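Local coordinates for insecticidal crystal protein Cry7Cal (Bacillus thuringiensis, PDB 5ZI1) that is an insecticidal toxin active against locusts that probably binds receptors in the insect gut, this part being the three-domain core of a longer delta-endotoxin, at residues T492-N502 / T585-K594. Residues are numbered along the deposited sequence; the frame is centred on the assembly and turned at random.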
loop_
_atom_site.group_PDB
_atom_site.type_symbol
_atom_site.label_atom_id
_atom_site.label_comp_id
_atom_site.label_asym_id
_atom_site.label_seq_id
_atom_site.Cartn_x
_atom_site.Cartn_y
_atom_site.Cartn_z
ATOM N N THR A 492 2.577 4.689 6.510
ATOM C CA THR A 492 2.011 3.607 7.311
ATOM C C THR A 492 1.244 2.592 6.470
ATOM O O THR A 492 0.590 1.698 7.025
ATOM C CB THR A 492 1.113 4.188 8.399
ATOM O OG1 THR A 492 0.159 5.068 7.792
ATOM C CG2 THR A 492 1.967 4.995 9.430
ATOM N N GLY A 493 1.325 2.698 5.144
ATOM C CA GLY A 493 0.657 1.754 4.282
ATOM C C GLY A 493 -0.819 1.991 4.109
ATOM O O GLY A 493 -1.497 1.151 3.504
ATOM N N GLY A 494 -1.349 3.091 4.631
ATOM C CA GLY A 494 -2.770 3.328 4.562
ATOM C C GLY A 494 -3.127 4.483 5.461
ATOM O O GLY A 494 -2.250 5.079 6.082
ATOM N N PRO A 495 -4.404 4.842 5.539
ATOM C CA PRO A 495 -4.790 6.002 6.349
ATOM C C PRO A 495 -4.775 5.671 7.836
ATOM O O PRO A 495 -4.621 4.518 8.246
ATOM C CB PRO A 495 -6.196 6.339 5.852
ATOM C CG PRO A 495 -6.672 5.115 5.168
ATOM C CD PRO A 495 -5.489 4.393 4.650
ATOM N N ILE A 496 -4.917 6.723 8.649
ATOM C CA ILE A 496 -4.799 6.641 10.098
ATOM C C ILE A 496 -5.934 7.450 10.714
ATOM O O ILE A 496 -6.610 8.220 10.037
ATOM C CB ILE A 496 -3.428 7.149 10.606
ATOM C CG1 ILE A 496 -3.247 8.634 10.281
ATOM C CG2 ILE A 496 -2.290 6.312 10.031
ATOM C CD1 ILE A 496 -1.942 9.198 10.767
ATOM N N LEU A 497 -6.146 7.260 12.017
ATOM C CA LEU A 497 -7.152 8.022 12.745
ATOM C C LEU A 497 -6.540 9.266 13.376
ATOM O O LEU A 497 -5.443 9.212 13.944
ATOM C CB LEU A 497 -7.801 7.176 13.842
ATOM C CG LEU A 497 -8.665 5.984 13.415
ATOM C CD1 LEU A 497 -9.776 5.730 14.417
ATOM C CD2 LEU A 497 -9.233 6.194 12.034
ATOM N N LYS A 498 -7.271 10.381 13.298
ATOM C CA LYS A 498 -6.896 11.628 13.953
ATOM C C LYS A 498 -7.974 11.998 14.963
ATOM O O LYS A 498 -9.093 12.360 14.580
ATOM C CB LYS A 498 -6.712 12.744 12.936
ATOM C CG LYS A 498 -6.242 14.041 13.546
ATOM C CD LYS A 498 -6.061 15.084 12.464
ATOM C CE LYS A 498 -7.229 16.055 12.429
ATOM N NZ LYS A 498 -6.848 17.381 13.028
ATOM N N ILE A 499 -7.635 11.936 16.246
ATOM C CA ILE A 499 -8.565 12.244 17.325
ATOM C C ILE A 499 -8.197 13.599 17.920
ATOM O O ILE A 499 -7.043 13.821 18.308
ATOM C CB ILE A 499 -8.544 11.152 18.408
ATOM C CG1 ILE A 499 -8.616 9.769 17.765
ATOM C CG2 ILE A 499 -9.699 11.333 19.398
ATOM C CD1 ILE A 499 -8.080 8.686 18.662
ATOM N N VAL A 500 -9.176 14.498 17.992
ATOM C CA VAL A 500 -9.053 15.770 18.698
ATOM C C VAL A 500 -9.964 15.709 19.924
ATOM O O VAL A 500 -11.191 15.616 19.787
ATOM C CB VAL A 500 -9.411 16.958 17.795
ATOM C CG1 VAL A 500 -9.167 18.247 18.527
ATOM C CG2 VAL A 500 -8.603 16.908 16.485
ATOM N N ASN A 501 -9.365 15.783 21.124
ATOM C CA ASN A 501 -10.062 15.365 22.344
ATOM C C ASN A 501 -11.212 16.306 22.681
ATOM O O ASN A 501 -12.327 15.852 22.964
ATOM C CB ASN A 501 -9.060 15.264 23.507
ATOM C CG ASN A 501 -9.728 15.068 24.879
ATOM O OD1 ASN A 501 -10.882 14.643 24.976
ATOM N ND2 ASN A 501 -8.974 15.345 25.947
ATOM N N ASN A 502 -10.976 17.621 22.631
ATOM C CA ASN A 502 -12.059 18.549 22.943
ATOM C C ASN A 502 -13.249 18.412 21.995
ATOM O O ASN A 502 -14.322 18.945 22.301
ATOM C CB ASN A 502 -11.565 20.012 22.955
ATOM C CG ASN A 502 -11.255 20.574 21.556
ATOM O OD1 ASN A 502 -12.152 20.749 20.712
ATOM N ND2 ASN A 502 -9.981 20.916 21.328
ATOM N N THR A 585 -7.348 13.511 29.847
ATOM C CA THR A 585 -6.546 13.714 28.652
ATOM C C THR A 585 -6.427 15.208 28.393
ATOM O O THR A 585 -7.405 15.951 28.528
ATOM C CB THR A 585 -7.174 12.988 27.448
ATOM O OG1 THR A 585 -7.150 11.575 27.683
ATOM C CG2 THR A 585 -6.420 13.288 26.146
ATOM N N SER A 586 -5.226 15.649 28.036
ATOM C CA SER A 586 -5.001 17.060 27.764
ATOM C C SER A 586 -5.782 17.499 26.521
ATOM O O SER A 586 -6.455 16.709 25.856
ATOM C CB SER A 586 -3.513 17.335 27.582
ATOM O OG SER A 586 -3.010 16.632 26.451
ATOM N N ASN A 587 -5.693 18.793 26.213
ATOM C CA ASN A 587 -6.354 19.361 25.042
ATOM C C ASN A 587 -5.398 19.218 23.860
ATOM O O ASN A 587 -4.703 20.150 23.462
ATOM C CB ASN A 587 -6.738 20.811 25.301
ATOM C CG ASN A 587 -7.515 21.418 24.161
ATOM O OD1 ASN A 587 -7.793 20.756 23.163
ATOM N ND2 ASN A 587 -7.871 22.689 24.302
ATOM N N CYS A 588 -5.361 18.014 23.297
ATOM C CA CYS A 588 -4.335 17.652 22.336
ATOM C C CYS A 588 -4.964 16.916 21.157
ATOM O O CYS A 588 -6.184 16.750 21.070
ATOM C CB CYS A 588 -3.261 16.781 22.990
ATOM S SG CYS A 588 -3.898 15.192 23.550
ATOM N N THR A 589 -4.097 16.473 20.249
ATOM C CA THR A 589 -4.451 15.649 19.105
ATOM C C THR A 589 -3.728 14.318 19.250
ATOM O O THR A 589 -2.559 14.280 19.654
ATOM C CB THR A 589 -4.079 16.363 17.775
ATOM O OG1 THR A 589 -4.964 17.466 17.575
ATOM C CG2 THR A 589 -4.202 15.443 16.563
ATOM N N ILE A 590 -4.448 13.232 18.963
ATOM C CA ILE A 590 -3.936 11.869 19.038
ATOM C C ILE A 590 -4.127 11.218 17.677
ATOM O O ILE A 590 -5.191 11.343 17.059
ATOM C CB ILE A 590 -4.649 11.038 20.129
ATOM C CG1 ILE A 590 -4.454 11.655 21.512
ATOM C CG2 ILE A 590 -4.167 9.603 20.129
ATOM C CD1 ILE A 590 -5.702 12.282 22.034
ATOM N N TYR A 591 -3.097 10.523 17.210
ATOM C CA TYR A 591 -3.163 9.770 15.971
ATOM C C TYR A 591 -3.010 8.298 16.299
ATOM O O TYR A 591 -2.115 7.923 17.061
ATOM C CB TYR A 591 -2.074 10.213 14.994
ATOM C CG TYR A 591 -2.098 11.683 14.692
ATOM C CD1 TYR A 591 -1.361 12.581 15.465
ATOM C CD2 TYR A 591 -2.857 12.183 13.629
ATOM C CE1 TYR A 591 -1.380 13.929 15.200
ATOM C CE2 TYR A 591 -2.873 13.538 13.343
ATOM C CZ TYR A 591 -2.132 14.403 14.126
ATOM O OH TYR A 591 -2.157 15.755 13.851
ATOM N N ILE A 592 -3.893 7.472 15.748
ATOM C CA ILE A 592 -3.858 6.033 15.947
ATOM C C ILE A 592 -3.518 5.414 14.603
ATOM O O ILE A 592 -4.250 5.599 13.624
ATOM C CB ILE A 592 -5.192 5.485 16.477
ATOM C CG1 ILE A 592 -5.654 6.243 17.725
ATOM C CG2 ILE A 592 -5.102 3.971 16.711
ATOM C CD1 ILE A 592 -4.804 6.013 18.963
ATOM N N ASP A 593 -2.412 4.690 14.551
ATOM C CA ASP A 593 -2.000 4.048 13.318
ATOM C C ASP A 593 -2.435 2.583 13.349
ATOM O O ASP A 593 -3.469 2.235 12.771
ATOM C CB ASP A 593 -0.489 4.218 13.135
ATOM C CG ASP A 593 0.069 3.376 12.008
ATOM O OD1 ASP A 593 -0.676 3.095 11.043
ATOM O OD2 ASP A 593 1.260 2.983 12.099
ATOM N N LYS A 594 -1.689 1.728 14.047
ATOM C CA LYS A 594 -1.968 0.303 14.086
ATOM C C LYS A 594 -2.364 -0.140 15.492
ATOM O O LYS A 594 -1.974 0.466 16.509
ATOM C CB LYS A 594 -0.752 -0.510 13.626
ATOM C CG LYS A 594 -0.185 -0.093 12.278
ATOM C CD LYS A 594 -1.146 -0.430 11.109
ATOM C CE LYS A 594 -0.586 0.086 9.766
ATOM N NZ LYS A 594 0.794 -0.424 9.488
HETATM O O HOH W 1 -5.459 2.845 10.406
HETATM O O HOH W 2 -8.016 18.196 21.975
#
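Ile-499 and Ile-592 meet on the inward face of two antiparallel strands, 496-500 and 589-594, where the CD1 bump of Ile-499 reaches diagonally to lodge 3.6 Å from CG1 of Ile-592. Isoleucine, branched at CB, suits an extended strand and a buried apolar face; Ile-590 pairs with Ile-499. Leu-497 partners Ile-592 (CB to CB 4.1 Å), and Val-509 of strand 508-513 closes over Leu-497 and Ile-499. On the other, partly exposed face, Lys-498 lays its apolar stem alongside the Tyr-591 ring, CG 3.4 Å from CE2. With CG anti to the backbone N (chi1 -177°), the stem follows the ring outward before bending, carrying the amine past it. Ile-496 CD1 touches CD2 of that ring more loosely. Four backbone bonds join Leu-497/Ile-592 and Ile-499/Ile-590. Beyond the strands, asparagine amides suit the turn as donors: Asn-501 ND2 bonds to Ser-586 O (2.9 Å), and Asn-502 ND2 hydrogen-bonds to Asn-587 OD1, the amide planes 88° apart. At the far end, the Thr-492 methyl packs on the Asp-593 carboxylate, whose OD2 is salt-bridged to Arg-527 NH1. Asp-593 and Lys-594 both face Arg-527 of neighbouring strand 521-530, a classic beta bulge. This pairing belongs to the beta-sandwich of domain III in three-domain Cry toxins.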